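Local coordinates for hypothetical protein (Bacteroides caccae, PDB 4M8R) that is of unknown function but pairs an N-terminal Ig-like domain with a WD40-like domain of the beta-propeller class, at residues W282-Y287 with E297-D302; A303-Y308 with G328-Y333; S341-L346 with A362-K367; T381-F386 with T395-W400. All coordinates share one frame; numbering follows the deposited sequence.

Read from the N terminus, the four contacts follow one another in series; none nests and none crosses. Contact 1 spans nine residues, strand 292-295 among them, and ties strand 282-288 to the connection that leads into the next sheet. That sheet opens with contact 2, with nineteen residues between its segments, and ends with contact 3, a hairpin with fifteen between. They meet through neighbouring strands 325-333 and 340-348, their centres about 8 Å apart. Contact 4, with eight residues between its segments, closes a hairpin in the following sheet. Contacts 1 and 2 touch (Trp282 on Ile304, Leu286 on Tyr329) and contacts 3 and 4 pack together, so three successive sheets of the WD40-like domain are joined.

Contact 1 of 4, residues W282-Y287 with E297-D302; sequences WVPMLY and EGIEAD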
loop_
_atom_site.group_PDB
_atom_site.type_symbol
_atom_site.label_atom_id
_atom_site.label_comp_id
_atom_site.label_asym_id
_atom_site.label_seq_id
_atom_site.Cartn_x
_atom_site.Cartn_y
_atom_site.Cartn_z
ATOM N N TRP A 282 37.314 10.686 21.539
ATOM C CA TRP A 282 36.311 10.688 20.472
ATOM C C TRP A 282 35.494 11.982 20.488
ATOM O O TRP A 282 35.239 12.548 21.550
ATOM C CB TRP A 282 35.354 9.499 20.628
ATOM C CG TRP A 282 35.990 8.132 20.508
ATOM C CD1 TRP A 282 36.870 7.557 21.376
ATOM C CD2 TRP A 282 35.752 7.162 19.479
ATOM N NE1 TRP A 282 37.210 6.297 20.944
ATOM C CE2 TRP A 282 36.538 6.029 19.782
ATOM C CE3 TRP A 282 34.958 7.143 18.325
ATOM C CZ2 TRP A 282 36.556 4.890 18.976
ATOM C CZ3 TRP A 282 34.975 6.010 17.522
ATOM C CH2 TRP A 282 35.771 4.899 17.854
ATOM N N VAL A 283 35.071 12.432 19.311
ATOM C CA VAL A 283 34.203 13.609 19.195
ATOM C C VAL A 283 32.983 13.300 18.329
ATOM O O VAL A 283 33.068 12.491 17.405
ATOM C CB VAL A 283 34.943 14.826 18.595
ATOM C CG1 VAL A 283 36.068 15.276 19.516
ATOM C CG2 VAL A 283 35.477 14.521 17.200
ATOM N N PRO A 284 31.843 13.946 18.626
ATOM C CA PRO A 284 30.699 13.856 17.732
ATOM C C PRO A 284 30.879 14.780 16.531
ATOM O O PRO A 284 31.361 15.908 16.682
ATOM C CB PRO A 284 29.527 14.304 18.607
ATOM C CG PRO A 284 30.127 15.165 19.657
ATOM C CD PRO A 284 31.572 14.797 19.797
HETATM N N MSE A 285 30.500 14.294 15.352
HETATM C CA MSE A 285 30.657 15.039 14.108
HETATM C C MSE A 285 29.377 14.921 13.335
HETATM O O MSE A 285 28.894 13.813 13.096
HETATM C CB MSE A 285 31.857 14.436 13.376
HETATM C CG MSE A 285 31.906 14.708 11.874
HETATM SE SE MSE A 285 33.071 16.241 11.484
HETATM C CE MSE A 285 34.765 15.555 12.210
ATOM N N LEU A 286 28.813 16.059 12.939
ATOM C CA LEU A 286 27.597 16.077 12.129
ATOM C C LEU A 286 27.925 16.310 10.660
ATOM O O LEU A 286 28.919 16.967 10.327
ATOM C CB LEU A 286 26.638 17.156 12.625
ATOM C CG LEU A 286 26.161 17.013 14.070
ATOM C CD1 LEU A 286 25.228 18.159 14.435
ATOM C CD2 LEU A 286 25.475 15.673 14.287
ATOM N N TYR A 287 27.088 15.759 9.784
ATOM C CA TYR A 287 27.259 15.921 8.346
ATOM C C TYR A 287 25.929 16.281 7.696
ATOM O O TYR A 287 24.927 15.596 7.886
ATOM C CB TYR A 287 27.844 14.651 7.728
ATOM C CG TYR A 287 27.840 14.627 6.212
ATOM C CD1 TYR A 287 28.780 15.345 5.479
ATOM C CD2 TYR A 287 26.901 13.879 5.512
ATOM C CE1 TYR A 287 28.779 15.318 4.093
ATOM C CE2 TYR A 287 26.893 13.849 4.128
ATOM C CZ TYR A 287 27.834 14.566 3.423
ATOM O OH TYR A 287 27.828 14.533 2.048
ATOM N N GLU A 297 30.540 20.856 19.081
ATOM C CA GLU A 297 31.564 21.311 20.031
ATOM C C GLU A 297 31.240 20.999 21.490
ATOM O O GLU A 297 30.084 20.790 21.853
ATOM C CB GLU A 297 31.793 22.821 19.885
ATOM C CG GLU A 297 32.370 23.259 18.541
ATOM C CD GLU A 297 33.819 22.844 18.330
ATOM O OE1 GLU A 297 34.468 22.372 19.291
ATOM O OE2 GLU A 297 34.315 22.992 17.190
ATOM N N GLY A 298 32.285 20.961 22.315
ATOM C CA GLY A 298 32.143 20.837 23.767
ATOM C C GLY A 298 32.201 19.426 24.334
ATOM O O GLY A 298 32.209 19.255 25.551
ATOM N N ILE A 299 32.249 18.417 23.465
ATOM C CA ILE A 299 32.299 17.021 23.902
ATOM C C ILE A 299 33.552 16.318 23.378
ATOM O O ILE A 299 33.792 16.269 22.168
ATOM C CB ILE A 299 31.046 16.237 23.444
ATOM C CG1 ILE A 299 29.785 16.784 24.130
ATOM C CG2 ILE A 299 31.199 14.748 23.739
ATOM C CD1 ILE A 299 29.079 17.879 23.358
ATOM N N GLU A 300 34.343 15.784 24.305
ATOM C CA GLU A 300 35.482 14.930 23.983
ATOM C C GLU A 300 35.481 13.768 24.978
ATOM O O GLU A 300 35.810 13.946 26.153
ATOM C CB GLU A 300 36.792 15.720 24.048
ATOM C CG GLU A 300 37.990 14.989 23.457
ATOM C CD GLU A 300 39.167 15.912 23.172
ATOM O OE1 GLU A 300 39.709 16.508 24.129
ATOM O OE2 GLU A 300 39.557 16.030 21.990
ATOM N N ALA A 301 35.098 12.585 24.501
ATOM C CA ALA A 301 34.832 11.437 25.372
ATOM C C ALA A 301 35.692 10.225 25.017
ATOM O O ALA A 301 36.468 10.258 24.064
ATOM C CB ALA A 301 33.357 11.073 25.297
ATOM N N ASP A 302 35.545 9.156 25.796
ATOM C CA ASP A 302 36.341 7.940 25.612
ATOM C C ASP A 302 35.714 6.952 24.635
ATOM O O ASP A 302 36.390 6.039 24.168
ATOM C CB ASP A 302 36.593 7.270 26.962
ATOM C CG ASP A 302 37.423 8.137 27.886
ATOM O OD1 ASP A 302 38.450 8.672 27.424
ATOM O OD2 ASP A 302 37.052 8.282 29.070
#
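The passage between two successive sheets of the WD40-like domain is held at Trp282, where strand 282-288 meets Ala301 in the loop leading to the next sheet. The two residues form a single antiparallel bridge of the hydrogen-bonded kind. Trp282 N gives its hydrogen to Ala301 O at 2.7 Å, and Ala301 N returns a straighter bond to Trp282 O at 3.0 Å, with 164° at the hydrogen. A CA-H...O contact of 3.4 Å from Glu300 CA also reaches Trp282 O, giving that carbonyl a second partner.

The indole continues alongside the loop. With CG set beside the backbone N (chi1 -63°), the ring has Ala301 O at its edge and close to its plane. The pyrrole side then meets the next peptide, with CD1 lying 3.2 Å from Asp302 O. The nearby NE1 makes a poor angle with this oxygen, and the approach is one of packing. Farther along, Pro284 and Ile299 cross at about a right angle, Pro284 CD resting 4.0 Å from Ile299 CB. Val283 CG1 comes to 3.6 Å from the carbonyl oxygen Ile299 O.

The carboxylate of Asp302 looks elsewhere: OD1 forms a salt bridge with Lys281, and OD2 accepts a hydrogen bond from Ser334 N. On one flank Trp282 packs against Ser274 and Arg276 of strand 270-276. On the side of the following sheet, Trp282, Pro284 and Ile299 all touch Ile304 of strand 303-310, while Ala301 reaches Ile331 and Tyr333 of strand 325-333.

Contact 2 of 4, residues A303-Y308 with G328-Y333; sequences AIIPFY and GYMIYY. With EDO (1,2-ethanediol), chain H.
Strands 303-308 and 328-333 run antiparallel, their axes 4.5 Å apart at closest approach and their directions 156° apart. Three hydrogen-bonded pairs, Ala303 with Tyr332, Ile305 with Met330 and Phe307 with Gly328, alternate with the non-hydrogen-bonded pairs Ile304-Ile331 and Pro306-Tyr329. The bond from Met330 N to Ile305 O, 2.8 Å long, is nearly straight at 169°.

Phe307 takes the crowded position between its backbone N and carbonyl carbon (chi1 64°), which folds the ring across the neighbouring strand. Gly328, without a side chain, lies under one face and makes a CH-pi contact, its CA 4.1 Å from the ring centroid. On the same face of the sheet, Ile305 and selenomethionine Met330 lie side by side, Ile305 CD1 touching Met330 CE at 3.8 Å. The opposite face carries Tyr329, whose ring is met obliquely by Ile304 CG2, 3.4 Å from CD1, and by Pro306 CG, 3.9 Å from CE1. Beyond the paired residues, Tyr308 N donates to O2 of a 1,2-ethanediol, probably from the crystallisation liquor, at 2.9 Å.

Tyr329 OH is hydrogen-bonded to Leu273 O, and its ring packs on Pro284 and Leu286 of strand 282-288. Across the sheet, Met330 reaches Phe343 of strand 340-348 and Ile372 of strand 368-373.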
loop_
_atom_site.group_PDB
_atom_site.type_symbol
_atom_site.label_atom_id
_atom_site.label_comp_id
_atom_site.label_asym_id
_atom_site.label_seq_id
_atom_site.Cartn_x
_atom_site.Cartn_y
_atom_site.Cartn_z
ATOM N N ALA A 303 34.426 7.125 24.346
ATOM C CA ALA A 303 33.771 6.417 23.240
ATOM C C ALA A 303 32.460 7.108 22.888
ATOM O O ALA A 303 31.751 7.605 23.771
ATOM C CB ALA A 303 33.520 4.957 23.590
ATOM N N ILE A 304 32.159 7.165 21.593
ATOM C CA ILE A 304 30.920 7.757 21.110
ATOM C C ILE A 304 30.369 6.903 19.978
ATOM O O ILE A 304 31.063 6.649 18.992
ATOM C CB ILE A 304 31.118 9.199 20.605
ATOM C CG1 ILE A 304 31.661 10.090 21.727
ATOM C CG2 ILE A 304 29.800 9.770 20.086
ATOM C CD1 ILE A 304 31.943 11.513 21.299
ATOM N N ILE A 305 29.125 6.462 20.132
ATOM C CA ILE A 305 28.447 5.687 19.107
ATOM C C ILE A 305 27.089 6.328 18.823
ATOM O O ILE A 305 26.284 6.489 19.738
ATOM C CB ILE A 305 28.227 4.232 19.561
ATOM C CG1 ILE A 305 29.547 3.611 20.035
ATOM C CG2 ILE A 305 27.624 3.405 18.428
ATOM C CD1 ILE A 305 29.385 2.249 20.683
ATOM N N PRO A 306 26.825 6.693 17.556
ATOM C CA PRO A 306 25.498 7.195 17.228
ATOM C C PRO A 306 24.454 6.079 17.246
ATOM O O PRO A 306 24.784 4.922 16.987
ATOM C CB PRO A 306 25.657 7.737 15.798
ATOM C CG PRO A 306 27.116 7.715 15.498
ATOM C CD PRO A 306 27.704 6.661 16.376
ATOM N N PHE A 307 23.208 6.428 17.545
ATOM C CA PHE A 307 22.120 5.457 17.500
ATOM C C PHE A 307 20.819 6.097 17.050
ATOM O O PHE A 307 20.706 7.318 16.977
ATOM C CB PHE A 307 21.921 4.816 18.875
ATOM C CG PHE A 307 21.479 5.785 19.936
ATOM C CD1 PHE A 307 20.139 6.117 20.075
ATOM C CD2 PHE A 307 22.399 6.365 20.791
ATOM C CE1 PHE A 307 19.729 7.013 21.048
ATOM C CE2 PHE A 307 21.993 7.257 21.768
ATOM C CZ PHE A 307 20.660 7.586 21.896
ATOM N N TYR A 308 19.843 5.250 16.742
ATOM C CA TYR A 308 18.484 5.707 16.509
ATOM C C TYR A 308 17.476 4.726 17.079
ATOM O O TYR A 308 17.758 3.539 17.190
ATOM C CB TYR A 308 18.223 5.911 15.015
ATOM C CG TYR A 308 18.053 4.644 14.209
ATOM C CD1 TYR A 308 19.156 3.959 13.702
ATOM C CD2 TYR A 308 16.784 4.148 13.926
ATOM C CE1 TYR A 308 19.002 2.807 12.947
ATOM C CE2 TYR A 308 16.616 3.000 13.175
ATOM C CZ TYR A 308 17.727 2.329 12.691
ATOM O OH TYR A 308 17.554 1.186 11.954
ATOM N N GLY A 328 20.414 9.929 18.523
ATOM C CA GLY A 328 21.353 10.531 19.443
ATOM C C GLY A 328 22.695 9.842 19.483
ATOM O O GLY A 328 23.035 9.052 18.599
ATOM N N TYR A 329 23.448 10.165 20.529
ATOM C CA TYR A 329 24.793 9.663 20.739
ATOM C C TYR A 329 24.879 8.946 22.085
ATOM O O TYR A 329 24.394 9.458 23.098
ATOM C CB TYR A 329 25.774 10.830 20.759
ATOM C CG TYR A 329 26.144 11.405 19.407
ATOM C CD1 TYR A 329 26.933 10.687 18.515
ATOM C CD2 TYR A 329 25.759 12.696 19.046
ATOM C CE1 TYR A 329 27.301 11.219 17.291
ATOM C CE2 TYR A 329 26.124 13.237 17.823
ATOM C CZ TYR A 329 26.896 12.495 16.950
ATOM O OH TYR A 329 27.270 13.027 15.735
HETATM N N MSE A 330 25.483 7.759 22.085
HETATM C CA MSE A 330 25.902 7.104 23.321
HETATM C C MSE A 330 27.249 7.689 23.636
HETATM O O MSE A 330 28.164 7.597 22.822
HETATM C CB MSE A 330 26.016 5.590 23.153
HETATM C CG MSE A 330 26.204 4.849 24.481
HETATM SE SE MSE A 330 28.020 5.049 25.248
HETATM C CE MSE A 330 29.145 4.440 23.744
ATOM N N ILE A 331 27.388 8.297 24.814
ATOM C CA ILE A 331 28.641 8.933 25.214
ATOM C C ILE A 331 29.210 8.241 26.451
ATOM O O ILE A 331 28.532 8.149 27.474
ATOM C CB ILE A 331 28.428 10.436 25.490
ATOM C CG1 ILE A 331 28.083 11.146 24.179
ATOM C CG2 ILE A 331 29.675 11.060 26.109
ATOM C CD1 ILE A 331 27.472 12.515 24.364
ATOM N N TYR A 332 30.455 7.770 26.349
ATOM C CA TYR A 332 31.096 7.005 27.421
ATOM C C TYR A 332 32.344 7.693 27.961
ATOM O O TYR A 332 33.203 8.118 27.192
ATOM C CB TYR A 332 31.464 5.602 26.925
ATOM C CG TYR A 332 32.369 4.832 27.869
ATOM C CD1 TYR A 332 31.848 4.167 28.973
ATOM C CD2 TYR A 332 33.743 4.775 27.656
ATOM C CE1 TYR A 332 32.668 3.466 29.840
ATOM C CE2 TYR A 332 34.573 4.077 28.517
ATOM C CZ TYR A 332 34.033 3.425 29.608
ATOM O OH TYR A 332 34.863 2.735 30.467
ATOM N N TYR A 333 32.435 7.788 29.287
ATOM C CA TYR A 333 33.634 8.269 29.968
ATOM C C TYR A 333 34.129 7.170 30.906
ATOM O O TYR A 333 33.330 6.557 31.617
ATOM C CB TYR A 333 33.332 9.530 30.783
ATOM C CG TYR A 333 32.967 10.748 29.952
ATOM C CD1 TYR A 333 33.954 11.546 29.377
ATOM C CD2 TYR A 333 31.633 11.111 29.754
ATOM C CE1 TYR A 333 33.625 12.663 28.622
ATOM C CE2 TYR A 333 31.294 12.227 29.005
ATOM C CZ TYR A 333 32.290 13.001 28.440
ATOM O OH TYR A 333 31.958 14.114 27.692
HETATM C C1 EDO H . 23.287 2.409 15.671
HETATM O O1 EDO H . 24.145 1.532 14.937
HETATM C C2 EDO H . 21.878 1.835 15.647
HETATM O O2 EDO H . 20.983 2.606 16.460
#

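Contact 3 of 4, residues S341-L346 with A362-K367; sequences SSFRLL and AQLSDK
Ser341 grips the other segment through both its side chain and its backbone. Its OG, placed beside the backbone N (chi1 -59°), donates to Lys367 O at 2.8 Å and is also hydrogen-bonded to Val369 N, so the hydroxyl has partners on two nearby peptides. The main chain of Ser341 exchanges a pair of bonds with Leu364: N to Leu364 O at 3.0 Å, with the donor well above the carbonyl plane, and Leu364 N to Ser341 O at 2.9 Å. Two residues further along, Phe343 N meets Ala362 O nearly along the C=O axis at 2.9 Å. Between these bonds, on the other face of the sheet, Ser342 OG makes a weak hydrogen bond with Gln363 OE1, toward which the Gln363 chain bends at its second torsion.

The segments are parts of the beta hairpin formed by strands 340-348 and 355-364, the second of which is an outermost strand of this four-stranded sheet. A type II turn from Leu364 to Lys367, with Asp366 at positive phi, then takes the chain out toward strand 368-373 of the next sheet.

The Phe343 ring carries the packing. Ala362 O lies at its edge, in plane; its apolar touches are Phe343 CD1 on Ala362 CB at 4.1 Å and Phe343 CE1 on Leu364 CD1 at 4.4 Å. Farther out, the same ring meets Trp405 and packs on Met330 and Ile382, and Leu364 lies against Phe386.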
loop_
_atom_site.group_PDB
_atom_site.type_symbol
_atom_site.label_atom_id
_atom_site.label_comp_id
_atom_site.label_asym_id
_atom_site.label_seq_id
_atom_site.Cartn_x
_atom_site.Cartn_y
_atom_site.Cartn_z
ATOM N N SER A 341 28.370 4.842 30.556
ATOM C CA SER A 341 27.734 5.087 29.267
ATOM C C SER A 341 26.435 5.882 29.407
ATOM O O SER A 341 25.501 5.436 30.074
ATOM C CB SER A 341 27.439 3.747 28.591
ATOM O OG SER A 341 28.630 3.002 28.401
ATOM N N SER A 342 26.376 7.047 28.760
ATOM C CA SER A 342 25.171 7.887 28.740
ATOM C C SER A 342 24.532 7.907 27.355
ATOM O O SER A 342 25.224 8.050 26.348
ATOM C CB SER A 342 25.511 9.320 29.148
ATOM O OG SER A 342 25.835 9.380 30.522
ATOM N N PHE A 343 23.209 7.780 27.313
ATOM C CA PHE A 343 22.461 7.850 26.061
ATOM C C PHE A 343 21.686 9.161 26.016
ATOM O O PHE A 343 20.797 9.393 26.836
ATOM C CB PHE A 343 21.504 6.668 25.945
ATOM C CG PHE A 343 22.192 5.333 25.917
ATOM C CD1 PHE A 343 22.629 4.741 27.091
ATOM C CD2 PHE A 343 22.404 4.668 24.716
ATOM C CE1 PHE A 343 23.267 3.511 27.071
ATOM C CE2 PHE A 343 23.040 3.438 24.688
ATOM C CZ PHE A 343 23.470 2.858 25.868
ATOM N N ARG A 344 22.035 10.010 25.052
ATOM C CA ARG A 344 21.500 11.364 24.962
ATOM C C ARG A 344 21.005 11.653 23.546
ATOM O O ARG A 344 21.747 11.479 22.572
ATOM C CB ARG A 344 22.589 12.360 25.356
ATOM C CG ARG A 344 23.076 12.173 26.791
ATOM C CD ARG A 344 24.329 12.969 27.102
ATOM N NE ARG A 344 23.987 14.401 27.221
ATOM C CZ ARG A 344 24.852 15.380 27.459
ATOM N NH1 ARG A 344 26.152 15.125 27.575
ATOM N NH2 ARG A 344 24.409 16.631 27.559
ATOM N N LEU A 345 19.750 12.082 23.431
ATOM C CA LEU A 345 19.178 12.413 22.130
ATOM C C LEU A 345 19.754 13.715 21.606
ATOM O O LEU A 345 20.108 14.600 22.379
ATOM C CB LEU A 345 17.654 12.538 22.210
ATOM C CG LEU A 345 16.851 11.290 22.577
ATOM C CD1 LEU A 345 15.366 11.587 22.451
ATOM C CD2 LEU A 345 17.220 10.102 21.700
ATOM N N LEU A 346 19.869 13.806 20.284
ATOM C CA LEU A 346 20.202 15.054 19.618
ATOM C C LEU A 346 18.907 15.626 19.061
ATOM O O LEU A 346 18.295 15.032 18.171
ATOM C CB LEU A 346 21.220 14.817 18.500
ATOM C CG LEU A 346 21.782 16.073 17.831
ATOM C CD1 LEU A 346 22.534 16.930 18.836
ATOM C CD2 LEU A 346 22.687 15.691 16.671
ATOM N N ALA A 362 19.024 7.594 29.639
ATOM C CA ALA A 362 19.538 6.380 30.263
ATOM C C ALA A 362 21.031 6.538 30.521
ATOM O O ALA A 362 21.756 7.099 29.699
ATOM C CB ALA A 362 19.280 5.174 29.376
ATOM N N GLN A 363 21.475 6.038 31.669
ATOM C CA GLN A 363 22.855 6.184 32.125
ATOM C C GLN A 363 23.243 4.886 32.821
ATOM O O GLN A 363 22.501 4.391 33.666
ATOM C CB GLN A 363 22.963 7.379 33.088
ATOM C CG GLN A 363 24.185 7.406 34.016
ATOM C CD GLN A 363 25.296 8.339 33.555
ATOM O OE1 GLN A 363 25.064 9.530 33.329
ATOM N NE2 GLN A 363 26.514 7.809 33.438
ATOM N N LEU A 364 24.396 4.332 32.458
ATOM C CA LEU A 364 24.884 3.103 33.083
ATOM C C LEU A 364 26.308 3.277 33.587
ATOM O O LEU A 364 27.259 3.198 32.810
ATOM C CB LEU A 364 24.812 1.950 32.088
ATOM C CG LEU A 364 23.386 1.602 31.660
ATOM C CD1 LEU A 364 23.419 0.690 30.453
ATOM C CD2 LEU A 364 22.612 0.956 32.801
ATOM N N SER A 365 26.444 3.521 34.890
ATOM C CA SER A 365 27.752 3.704 35.520
ATOM C C SER A 365 28.516 2.385 35.597
ATOM O O SER A 365 27.923 1.334 35.834
ATOM C CB SER A 365 27.587 4.277 36.929
ATOM O OG SER A 365 26.802 5.453 36.905
ATOM N N ASP A 366 29.827 2.447 35.386
ATOM C CA ASP A 366 30.690 1.265 35.448
ATOM C C ASP A 366 30.321 0.199 34.403
ATOM O O ASP A 366 30.466 -0.998 34.656
ATOM C CB ASP A 366 30.674 0.664 36.861
ATOM N N LYS A 367 29.828 0.636 33.242
ATOM C CA LYS A 367 29.576 -0.254 32.100
ATOM C C LYS A 367 29.900 0.476 30.807
ATOM O O LYS A 367 29.513 1.630 30.633
ATOM C CB LYS A 367 28.125 -0.742 32.078
ATOM C CG LYS A 367 27.782 -1.621 33.269
ATOM C CD LYS A 367 26.485 -2.390 33.094
ATOM C CE LYS A 367 26.171 -3.168 34.366
ATOM N NZ LYS A 367 25.011 -4.087 34.215
#

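Contact 4 of 4, residues T381-F386 with T395-W400; sequences TITVLF and TSDFDW
Backbone bonds join two pairs of this antiparallel hairpin, Ile382 with Phe398 and Val384 with Ser396. The tighter set is at Val384, whose N donates to Ser396 O at 2.8 Å and whose O accepts from Ser396 N at 2.9 Å. CA-H...O contacts fill the intervals, as where Asp397 CA lies 3.2 Å from Ile382 O.

Among side chains, the polar link runs from Thr383 OG1 to Asp397 OD1, on the syn side of the carboxylate; it is modelled at 2.5 Å, a length that is doubtful at this resolution. Trp421 NE1 is also hydrogen-bonded to Thr383 OG1, Tyr408 OH makes a weak bond to Asp397 OD2, and Asp397 packs on Thr137 of a second subunit.

On that face the methyls Thr383 CG2 and Thr395 CG2 meet at 3.9 Å. Packing on the other face brings Ile382 CG1 to 4.1 Å from Phe398 CB, the two side chains running side by side. The Phe386 ring, its CG turned beside the backbone N (chi1 -52°), presents its edge to Ser396 CB, 3.8 Å from CE2.

Strand 368-373 flanks the hairpin, Val369 packing against Val384 and Phe386. Phe343, Ala362 and Leu364 of the preceding sheet touch Ile382, Phe398 and Phe386 respectively, and Trp405 of strand 404-407 meets both phenylalanine rings.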
loop_
_atom_site.group_PDB
_atom_site.type_symbol
_atom_site.label_atom_id
_atom_site.label_comp_id
_atom_site.label_asym_id
_atom_site.label_seq_id
_atom_site.Cartn_x
_atom_site.Cartn_y
_atom_site.Cartn_z
ATOM N N THR A 381 13.000 0.365 20.364
ATOM C CA THR A 381 14.033 -0.291 21.161
ATOM C C THR A 381 15.391 -0.223 20.481
ATOM O O THR A 381 15.485 -0.093 19.260
ATOM C CB THR A 381 13.718 -1.776 21.449
ATOM O OG1 THR A 381 13.861 -2.547 20.251
ATOM C CG2 THR A 381 12.307 -1.946 21.996
ATOM N N ILE A 382 16.433 -0.303 21.297
ATOM C CA ILE A 382 17.783 -0.553 20.820
ATOM C C ILE A 382 18.333 -1.752 21.567
ATOM O O ILE A 382 17.887 -2.067 22.673
ATOM C CB ILE A 382 18.720 0.652 21.026
ATOM C CG1 ILE A 382 18.762 1.087 22.494
ATOM C CG2 ILE A 382 18.278 1.811 20.145
ATOM C CD1 ILE A 382 19.817 2.137 22.782
ATOM N N THR A 383 19.293 -2.425 20.950
ATOM C CA THR A 383 19.956 -3.552 21.568
ATOM C C THR A 383 21.402 -3.177 21.765
ATOM O O THR A 383 22.057 -2.699 20.841
ATOM C CB THR A 383 19.842 -4.797 20.692
ATOM O OG1 THR A 383 18.452 -5.099 20.498
ATOM C CG2 THR A 383 20.540 -5.981 21.345
ATOM N N VAL A 384 21.896 -3.399 22.978
ATOM C CA VAL A 384 23.184 -2.875 23.396
ATOM C C VAL A 384 24.063 -3.981 23.962
ATOM O O VAL A 384 23.573 -4.883 24.639
ATOM C CB VAL A 384 22.988 -1.777 24.456
ATOM C CG1 VAL A 384 24.324 -1.287 24.991
ATOM C CG2 VAL A 384 22.193 -0.621 23.866
ATOM N N LEU A 385 25.360 -3.893 23.674
ATOM C CA LEU A 385 26.346 -4.831 24.177
ATOM C C LEU A 385 27.304 -4.103 25.121
ATOM O O LEU A 385 28.001 -3.181 24.701
ATOM C CB LEU A 385 27.115 -5.448 23.007
ATOM C CG LEU A 385 28.075 -6.597 23.328
ATOM C CD1 LEU A 385 27.327 -7.851 23.759
ATOM C CD2 LEU A 385 28.941 -6.891 22.118
ATOM N N PHE A 386 27.335 -4.526 26.389
ATOM C CA PHE A 386 28.205 -3.935 27.419
ATOM C C PHE A 386 29.360 -4.849 27.764
ATOM O O PHE A 386 29.294 -6.051 27.530
ATOM C CB PHE A 386 27.450 -3.723 28.729
ATOM C CG PHE A 386 26.179 -2.964 28.582
ATOM C CD1 PHE A 386 26.200 -1.591 28.394
ATOM C CD2 PHE A 386 24.957 -3.619 28.642
ATOM C CE1 PHE A 386 25.020 -0.883 28.255
ATOM C CE2 PHE A 386 23.774 -2.919 28.506
ATOM C CZ PHE A 386 23.804 -1.546 28.310
ATOM N N THR A 395 24.165 -8.366 27.061
ATOM C CA THR A 395 23.330 -7.903 25.961
ATOM C C THR A 395 21.987 -7.478 26.533
ATOM O O THR A 395 21.361 -8.242 27.268
ATOM C CB THR A 395 23.109 -9.018 24.925
ATOM O OG1 THR A 395 24.360 -9.645 24.620
ATOM C CG2 THR A 395 22.499 -8.457 23.648
ATOM N N SER A 396 21.536 -6.271 26.198
ATOM C CA SER A 396 20.312 -5.740 26.795
ATOM C C SER A 396 19.545 -4.794 25.876
ATOM O O SER A 396 20.140 -4.015 25.130
ATOM C CB SER A 396 20.649 -5.025 28.102
ATOM O OG SER A 396 19.529 -5.007 28.967
ATOM N N ASP A 397 18.218 -4.880 25.940
ATOM C CA ASP A 397 17.326 -4.000 25.181
ATOM C C ASP A 397 16.847 -2.850 26.059
ATOM O O ASP A 397 16.494 -3.064 27.217
ATOM C CB ASP A 397 16.087 -4.764 24.684
ATOM C CG ASP A 397 16.312 -5.488 23.366
ATOM O OD1 ASP A 397 17.411 -5.392 22.772
ATOM O OD2 ASP A 397 15.365 -6.161 22.919
ATOM N N PHE A 398 16.830 -1.642 25.506
ATOM C CA PHE A 398 16.172 -0.512 26.154
ATOM C C PHE A 398 14.899 -0.167 25.391
ATOM O O PHE A 398 14.943 0.046 24.180
ATOM C CB PHE A 398 17.085 0.707 26.188
ATOM C CG PHE A 398 16.525 1.848 26.987
ATOM C CD1 PHE A 398 16.554 1.816 28.374
ATOM C CD2 PHE A 398 15.962 2.948 26.356
ATOM C CE1 PHE A 398 16.040 2.865 29.118
ATOM C CE2 PHE A 398 15.445 3.999 27.092
ATOM C CZ PHE A 398 15.486 3.960 28.475
ATOM N N ASP A 399 13.776 -0.110 26.102
ATOM C CA ASP A 399 12.487 0.214 25.498
ATOM C C ASP A 399 12.150 1.672 25.800
ATOM O O ASP A 399 11.959 2.046 26.959
ATOM C CB ASP A 399 11.395 -0.721 26.031
ATOM C CG ASP A 399 10.021 -0.392 25.478
ATOM O OD1 ASP A 399 9.811 -0.557 24.262
ATOM O OD2 ASP A 399 9.146 0.036 26.256
ATOM N N TRP A 400 12.082 2.488 24.754
ATOM C CA TRP A 400 11.828 3.917 24.905
ATOM C C TRP A 400 10.561 4.229 25.706
ATOM O O TRP A 400 10.548 5.161 26.512
ATOM C CB TRP A 400 11.729 4.596 23.535
ATOM C CG TRP A 400 11.420 6.037 23.673
ATOM C CD1 TRP A 400 10.193 6.626 23.597
ATOM C CD2 TRP A 400 12.349 7.078 23.976
ATOM N NE1 TRP A 400 10.302 7.977 23.813
ATOM C CE2 TRP A 400 11.617 8.282 24.049
ATOM C CE3 TRP A 400 13.733 7.113 24.180
ATOM C CZ2 TRP A 400 12.220 9.507 24.318
ATOM C CZ3 TRP A 400 14.333 8.332 24.449
ATOM C CH2 TRP A 400 13.575 9.512 24.517
#